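Local structure of alpha-glucosidase (Pseudoalteromonas sp. K8, 5HQA) at residues A[80-85]-A[100-105]; A[10-15]-A[23-28]. The protein hydrolyses alpha-glucosidic linkages as a family 97 glycoside hydrolase, with a calcium ion at the sugar-binding pocket and activation by chloride. One frame throughout, in Å; residues are numbered along the deposited sequence. Where two conformers were deposited one is given.

Contact 1 (A[80-85]-A[100-105]); sequences HNEVTV and RFKAFD. With FMT (formic acid), chain I.
Glu82 and Arg100 form a salt bridge across an antiparallel beta hairpin of the N-terminal beta-rich domain, with OE2 of Glu82 2.7 Å from NH1 of Arg100. The carboxylate oxygen lies close to the guanidinium plane, yet the two flat groups are turned 83° against each other, so a single N-H makes the bridge. The Arg100 chain runs extended to CD and bends at chi3 (-56°), which brings one face of its guanidinium against OG1 of Thr84, while NE forms a second salt bridge, to Glu113 on the next strand. Arg100 NH2 also donates to O1 of a formic acid molecule, probably from the crystallisation liquor, at 3.3 Å. A leucine in place of Arg100 would probably leave Glu82 OE2 and Glu113 without their shared cationic mate. Glu82 OE1 accepts from NE2 of His80 at 3.2 Å, on its anti side though tilted well out of the carboxylate plane; with ND1 hydrogen-bonded to Asp78, the imidazole is fixed in its rotation. Backbone bonds join the hydrogen-bonded pairs Asn81-Ala103 and Val83-Phe101; the straightest runs from Phe101 N to Val83 O (2.8 Å, 176°). On the opposite face, CG1 of Val83 rests against CB of Phe101 at 4.0 Å, and the Phe101 ring reaches Ile12 and Ile14 of a second sheet. Back on the charged face, Lys102 passes its aliphatic chain over the His80 ring, CD 3.9 Å from the centroid in a CH-pi contact. His80 CB sits over the middle of the Phe104 ring, 3.7 Å from its centroid.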
loop_
_atom_site.group_PDB
_atom_site.type_symbol
_atom_site.label_atom_id
_atom_site.label_comp_id
_atom_site.label_asym_id
_atom_site.label_seq_id
_atom_site.Cartn_x
_atom_site.Cartn_y
_atom_site.Cartn_z
ATOM N N HIS A 80 -0.033 15.399 18.669
ATOM C CA HIS A 80 -0.187 14.236 19.529
ATOM C C HIS A 80 0.375 14.547 20.906
ATOM O O HIS A 80 1.196 15.453 21.078
ATOM C CB HIS A 80 0.491 12.987 18.937
ATOM C CG HIS A 80 1.990 13.040 18.936
ATOM N ND1 HIS A 80 2.720 13.500 17.857
ATOM C CD2 HIS A 80 2.899 12.663 19.870
ATOM C CE1 HIS A 80 4.011 13.416 18.132
ATOM N NE2 HIS A 80 4.146 12.917 19.350
ATOM N N ASN A 81 -0.105 13.798 21.892
ATOM C CA ASN A 81 0.538 13.740 23.193
ATOM C C ASN A 81 1.368 12.468 23.262
ATOM O O ASN A 81 1.043 11.458 22.638
ATOM C CB ASN A 81 -0.486 13.772 24.325
ATOM C CG ASN A 81 -1.201 15.096 24.414
ATOM O OD1 ASN A 81 -0.589 16.154 24.236
ATOM N ND2 ASN A 81 -2.503 15.057 24.681
ATOM N N GLU A 82 2.452 12.530 24.023
ATOM C CA GLU A 82 3.452 11.477 24.040
ATOM C C GLU A 82 3.800 11.153 25.483
ATOM O O GLU A 82 3.885 12.054 26.321
ATOM C CB GLU A 82 4.691 11.934 23.274
ATOM C CG GLU A 82 5.796 10.913 23.088
ATOM C CD GLU A 82 6.854 11.429 22.117
ATOM O OE1 GLU A 82 6.540 12.346 21.326
ATOM O OE2 GLU A 82 7.997 10.944 22.146
ATOM N N VAL A 83 3.978 9.871 25.784
ATOM C CA VAL A 83 4.522 9.478 27.078
ATOM C C VAL A 83 5.509 8.344 26.860
ATOM O O VAL A 83 5.250 7.416 26.086
ATOM C CB VAL A 83 3.427 9.077 28.092
ATOM C CG1 VAL A 83 2.719 7.787 27.673
ATOM C CG2 VAL A 83 4.036 8.949 29.516
ATOM N N THR A 84 6.658 8.436 27.523
ATOM C CA THR A 84 7.622 7.349 27.563
ATOM C C THR A 84 7.550 6.729 28.949
ATOM O O THR A 84 7.760 7.419 29.956
ATOM C CB THR A 84 9.029 7.846 27.247
ATOM O OG1 THR A 84 9.020 8.492 25.967
ATOM C CG2 THR A 84 9.999 6.675 27.208
ATOM N N VAL A 85 7.221 5.440 29.000
ATOM C CA VAL A 85 7.050 4.706 30.248
ATOM C C VAL A 85 8.246 3.784 30.404
ATOM O O VAL A 85 8.513 2.963 29.522
ATOM C CB VAL A 85 5.739 3.906 30.253
ATOM C CG1 VAL A 85 5.550 3.229 31.593
ATOM C CG2 VAL A 85 4.564 4.819 29.926
ATOM N N ARG A 100 7.304 3.891 24.289
ATOM C CA ARG A 100 6.906 5.248 23.941
ATOM C C ARG A 100 5.541 5.164 23.277
ATOM O O ARG A 100 5.376 4.420 22.308
ATOM C CB ARG A 100 7.929 5.891 23.005
ATOM C CG ARG A 100 7.651 7.357 22.659
ATOM C CD ARG A 100 8.742 7.926 21.734
ATOM N NE ARG A 100 10.066 7.760 22.333
ATOM C CZ ARG A 100 10.658 8.644 23.133
ATOM N NH1 ARG A 100 10.071 9.802 23.439
ATOM N NH2 ARG A 100 11.853 8.362 23.631
ATOM N N PHE A 101 4.566 5.902 23.809
ATOM C CA PHE A 101 3.212 5.970 23.256
ATOM C C PHE A 101 2.962 7.356 22.689
ATOM O O PHE A 101 3.260 8.357 23.348
ATOM C CB PHE A 101 2.154 5.686 24.321
ATOM C CG PHE A 101 2.195 4.292 24.867
ATOM C CD1 PHE A 101 1.299 3.328 24.416
ATOM C CD2 PHE A 101 3.115 3.950 25.839
ATOM C CE1 PHE A 101 1.331 2.040 24.921
ATOM C CE2 PHE A 101 3.144 2.666 26.354
ATOM C CZ PHE A 101 2.254 1.711 25.887
ATOM N N LYS A 102 2.390 7.417 21.486
ATOM C CA LYS A 102 1.944 8.670 20.889
ATOM C C LYS A 102 0.445 8.567 20.656
ATOM O O LYS A 102 -0.014 7.643 19.981
ATOM C CB LYS A 102 2.680 8.960 19.580
ATOM C CG LYS A 102 4.166 9.257 19.754
ATOM C CD LYS A 102 4.823 9.585 18.428
ATOM C CE LYS A 102 6.241 10.093 18.605
ATOM N NZ LYS A 102 6.780 10.613 17.310
ATOM N N ALA A 103 -0.316 9.500 21.222
ATOM C CA ALA A 103 -1.772 9.474 21.136
ATOM C C ALA A 103 -2.220 10.624 20.244
ATOM O O ALA A 103 -2.030 11.797 20.597
ATOM C CB ALA A 103 -2.402 9.573 22.524
ATOM N N PHE A 104 -2.795 10.284 19.093
ATOM C CA PHE A 104 -3.393 11.224 18.152
ATOM C C PHE A 104 -4.910 11.176 18.282
ATOM O O PHE A 104 -5.474 10.215 18.811
ATOM C CB PHE A 104 -3.023 10.884 16.706
ATOM C CG PHE A 104 -1.549 10.785 16.444
ATOM C CD1 PHE A 104 -0.883 11.815 15.783
ATOM C CD2 PHE A 104 -0.838 9.649 16.812
ATOM C CE1 PHE A 104 0.468 11.729 15.520
ATOM C CE2 PHE A 104 0.515 9.550 16.550
ATOM C CZ PHE A 104 1.170 10.596 15.905
ATOM N N ASP A 105 -5.580 12.204 17.754
ATOM C CA ASP A 105 -7.038 12.140 17.713
ATOM C C ASP A 105 -7.543 10.964 16.875
ATOM O O ASP A 105 -8.663 10.499 17.100
ATOM C CB ASP A 105 -7.620 13.443 17.175
ATOM C CG ASP A 105 -7.468 14.586 18.158
ATOM O OD1 ASP A 105 -7.181 14.320 19.349
ATOM O OD2 ASP A 105 -7.650 15.752 17.746
HETATM C C FMT I . 11.768 11.110 26.375
HETATM O O1 FMT I . 12.103 9.933 26.513
HETATM O O2 FMT I . 12.098 11.812 25.414
#

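Contact 2 (A[10-15]-A[23-28]); sequences IKIIIS and YSISFK
Ile10, Ile12 and Ile14 on one strand and Tyr23, Ile25 and Phe27 on the other make the tight, buried face of this antiparallel hairpin. Ile12 and Ile25 face each other as a non-hydrogen-bonded pair, their side chains alongside and pointing the same way. The CG2 methyls of Ile10 and Ile25 meet at 3.9 Å. Further along, CG1 of Ile10 comes to the edge of the Phe27 ring, 3.7 Å from CD1. The Tyr23 ring starts from a chi1 of 74°, between its backbone N and carbonyl carbon, and leads away from the partner strand to hydrogen-bond through OH with the carbonyl of Glu131. Val108, Ile231 and Ile233 of the neighbouring sheet cover this apolar face.

The other face is looser and wet. Ser24 and Ser26 stand beside Ile13 and Lys11, and waters bridge their hydroxyls to the partner strand. One water donates to Lys11 O at 3.1 Å and also bonds Ser26 OG; another, in the same way, donates to Ile13 O at 2.8 Å and pairs with Ser24 OG. Lys11 NZ reaches a third water that Ser26 OG shares, although its protein partners are Gly8 O and Asn29. Four backbone bonds lie between the two faces, among them Ser26 N to Lys11 O at 2.9 Å. A mainly apolar face and a face of two serines, a lysine, an exposed isoleucine and water make the two-faced hairpin of a sheet that packs on a second sheet, consistent with the beta sandwich of the galactose-mutarotase-like N-terminal domain.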
loop_
_atom_site.group_PDB
_atom_site.type_symbol
_atom_site.label_atom_id
_atom_site.label_comp_id
_atom_site.label_asym_id
_atom_site.label_seq_id
_atom_site.Cartn_x
_atom_site.Cartn_y
_atom_site.Cartn_z
ATOM N N ILE A 10 -9.406 9.541 22.964
ATOM C CA ILE A 10 -8.638 8.303 23.087
ATOM C C ILE A 10 -7.783 8.394 24.341
ATOM O O ILE A 10 -7.035 9.366 24.526
ATOM C CB ILE A 10 -7.767 8.047 21.846
ATOM C CG1 ILE A 10 -8.655 7.839 20.613
ATOM C CG2 ILE A 10 -6.867 6.825 22.073
ATOM C CD1 ILE A 10 -7.882 7.722 19.310
ATOM N N LYS A 11 -7.898 7.397 25.207
ATOM C CA LYS A 11 -7.171 7.390 26.469
ATOM C C LYS A 11 -6.460 6.052 26.599
ATOM O O LYS A 11 -7.100 5.000 26.500
ATOM C CB LYS A 11 -8.116 7.626 27.650
ATOM C CG LYS A 11 -8.882 8.959 27.589
ATOM C CD LYS A 11 -9.697 9.196 28.869
ATOM C CE LYS A 11 -10.540 10.469 28.780
ATOM N NZ LYS A 11 -11.598 10.368 27.722
ATOM N N ILE A 12 -5.148 6.086 26.822
ATOM C CA ILE A 12 -4.343 4.878 26.976
ATOM C C ILE A 12 -3.854 4.814 28.413
ATOM O O ILE A 12 -3.241 5.769 28.904
ATOM C CB ILE A 12 -3.151 4.849 26.003
ATOM C CG1 ILE A 12 -3.615 5.027 24.555
ATOM C CG2 ILE A 12 -2.367 3.545 26.168
ATOM C CD1 ILE A 12 -3.427 6.437 24.020
ATOM N N ILE A 13 -4.113 3.692 29.081
ATOM C CA ILE A 13 -3.637 3.451 30.439
ATOM C C ILE A 13 -2.572 2.371 30.365
ATOM O O ILE A 13 -2.833 1.268 29.870
ATOM C CB ILE A 13 -4.762 3.029 31.392
ATOM C CG1 ILE A 13 -5.805 4.136 31.522
ATOM C CG2 ILE A 13 -4.184 2.712 32.766
ATOM C CD1 ILE A 13 -7.008 3.699 32.321
ATOM N N ILE A 14 -1.375 2.690 30.852
ATOM C CA ILE A 14 -0.250 1.765 30.883
ATOM C C ILE A 14 -0.055 1.329 32.329
ATOM O O ILE A 14 -0.007 2.169 33.237
ATOM C CB ILE A 14 1.023 2.408 30.310
ATOM C CG1 ILE A 14 0.766 2.942 28.894
ATOM C CG2 ILE A 14 2.140 1.393 30.285
ATOM C CD1 ILE A 14 0.415 4.424 28.837
ATOM N N SER A 15 0.048 0.023 32.545
ATOM C CA SER A 15 -0.073 -0.543 33.875
ATOM C C SER A 15 1.047 -1.549 34.125
ATOM O O SER A 15 1.654 -2.081 33.192
ATOM C CB SER A 15 -1.448 -1.208 34.037
ATOM O OG SER A 15 -1.567 -1.817 35.306
ATOM N N TYR A 23 -1.164 -2.506 28.586
ATOM C CA TYR A 23 -1.856 -1.269 28.264
ATOM C C TYR A 23 -3.303 -1.598 27.915
ATOM O O TYR A 23 -3.639 -2.731 27.563
ATOM C CB TYR A 23 -1.171 -0.508 27.106
ATOM C CG TYR A 23 -1.422 -1.154 25.768
ATOM C CD1 TYR A 23 -0.690 -2.266 25.365
ATOM C CD2 TYR A 23 -2.418 -0.678 24.925
ATOM C CE1 TYR A 23 -0.939 -2.884 24.147
ATOM C CE2 TYR A 23 -2.675 -1.286 23.711
ATOM C CZ TYR A 23 -1.933 -2.384 23.327
ATOM O OH TYR A 23 -2.200 -2.982 22.122
ATOM N N SER A 24 -4.163 -0.590 28.041
ATOM C CA SER A 24 -5.546 -0.670 27.587
ATOM C C SER A 24 -5.932 0.682 27.002
ATOM O O SER A 24 -5.275 1.694 27.255
ATOM C CB SER A 24 -6.504 -1.067 28.725
ATOM O OG SER A 24 -6.531 -0.059 29.722
ATOM N N ILE A 25 -6.989 0.698 26.196
ATOM C CA ILE A 25 -7.383 1.913 25.488
ATOM C C ILE A 25 -8.893 2.063 25.559
ATOM O O ILE A 25 -9.631 1.106 25.301
ATOM C CB ILE A 25 -6.934 1.893 24.013
ATOM C CG1 ILE A 25 -5.419 1.664 23.904
ATOM C CG2 ILE A 25 -7.364 3.189 23.303
ATOM C CD1 ILE A 25 -4.933 1.580 22.479
ATOM N N SER A 26 -9.354 3.262 25.893
ATOM C CA SER A 26 -10.763 3.605 25.783
ATOM C C SER A 26 -10.969 4.656 24.699
ATOM O O SER A 26 -10.076 5.455 24.395
ATOM C CB SER A 26 -11.317 4.124 27.110
ATOM O OG SER A 26 -10.731 5.369 27.438
ATOM N N PHE A 27 -12.162 4.641 24.111
ATOM C CA PHE A 27 -12.566 5.630 23.121
ATOM C C PHE A 27 -13.881 6.211 23.604
ATOM O O PHE A 27 -14.848 5.466 23.808
ATOM C CB PHE A 27 -12.711 5.002 21.730
ATOM C CG PHE A 27 -13.054 5.995 20.642
ATOM C CD1 PHE A 27 -12.224 7.079 20.384
ATOM C CD2 PHE A 27 -14.194 5.831 19.864
ATOM C CE1 PHE A 27 -12.529 7.994 19.378
ATOM C CE2 PHE A 27 -14.503 6.742 18.846
ATOM C CZ PHE A 27 -13.669 7.820 18.605
ATOM N N LYS A 28 -13.908 7.529 23.815
ATOM C CA LYS A 28 -15.077 8.197 24.384
ATOM C C LYS A 28 -15.536 7.491 25.657
ATOM O O LYS A 28 -16.727 7.261 25.877
ATOM C CB LYS A 28 -16.199 8.286 23.355
ATOM C CG LYS A 28 -15.789 9.067 22.126
ATOM C CD LYS A 28 -16.868 9.025 21.086
ATOM C CE LYS A 28 -16.694 10.147 20.099
ATOM N NZ LYS A 28 -17.975 10.340 19.383
HETATM O O HOH W 1 -11.670 7.669 26.249
HETATM O O HOH W 2 -8.476 4.069 29.128
HETATM O O HOH W 3 -4.011 -0.621 31.539
#

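Overall arrangement
The two hairpins belong to different antiparallel sheets of the N-terminal domain and pack face to face, their centres about 11 Å apart. Contact 2, the earlier in sequence, turns Ile10, Ile12 and Ile14 inward, and contact 1 meets them: Phe101 CE2 lies 3.5 Å from Ile14 CG1, and Phe104 O 3.5 Å from Ile10 CD1. Contact 1 has no exposed residue among those that touch, whereas contact 2 has a solvent side with the exposed Ile13. Most polar side chains lie on the faces turned from the interface, Asn81 and Tyr23 excepted; 80-85 with 100-105 uses direct charge pairing and a histidine, 10-15 with 23-28 serines and bridging water. Both lie away from the calcium and sugar sites.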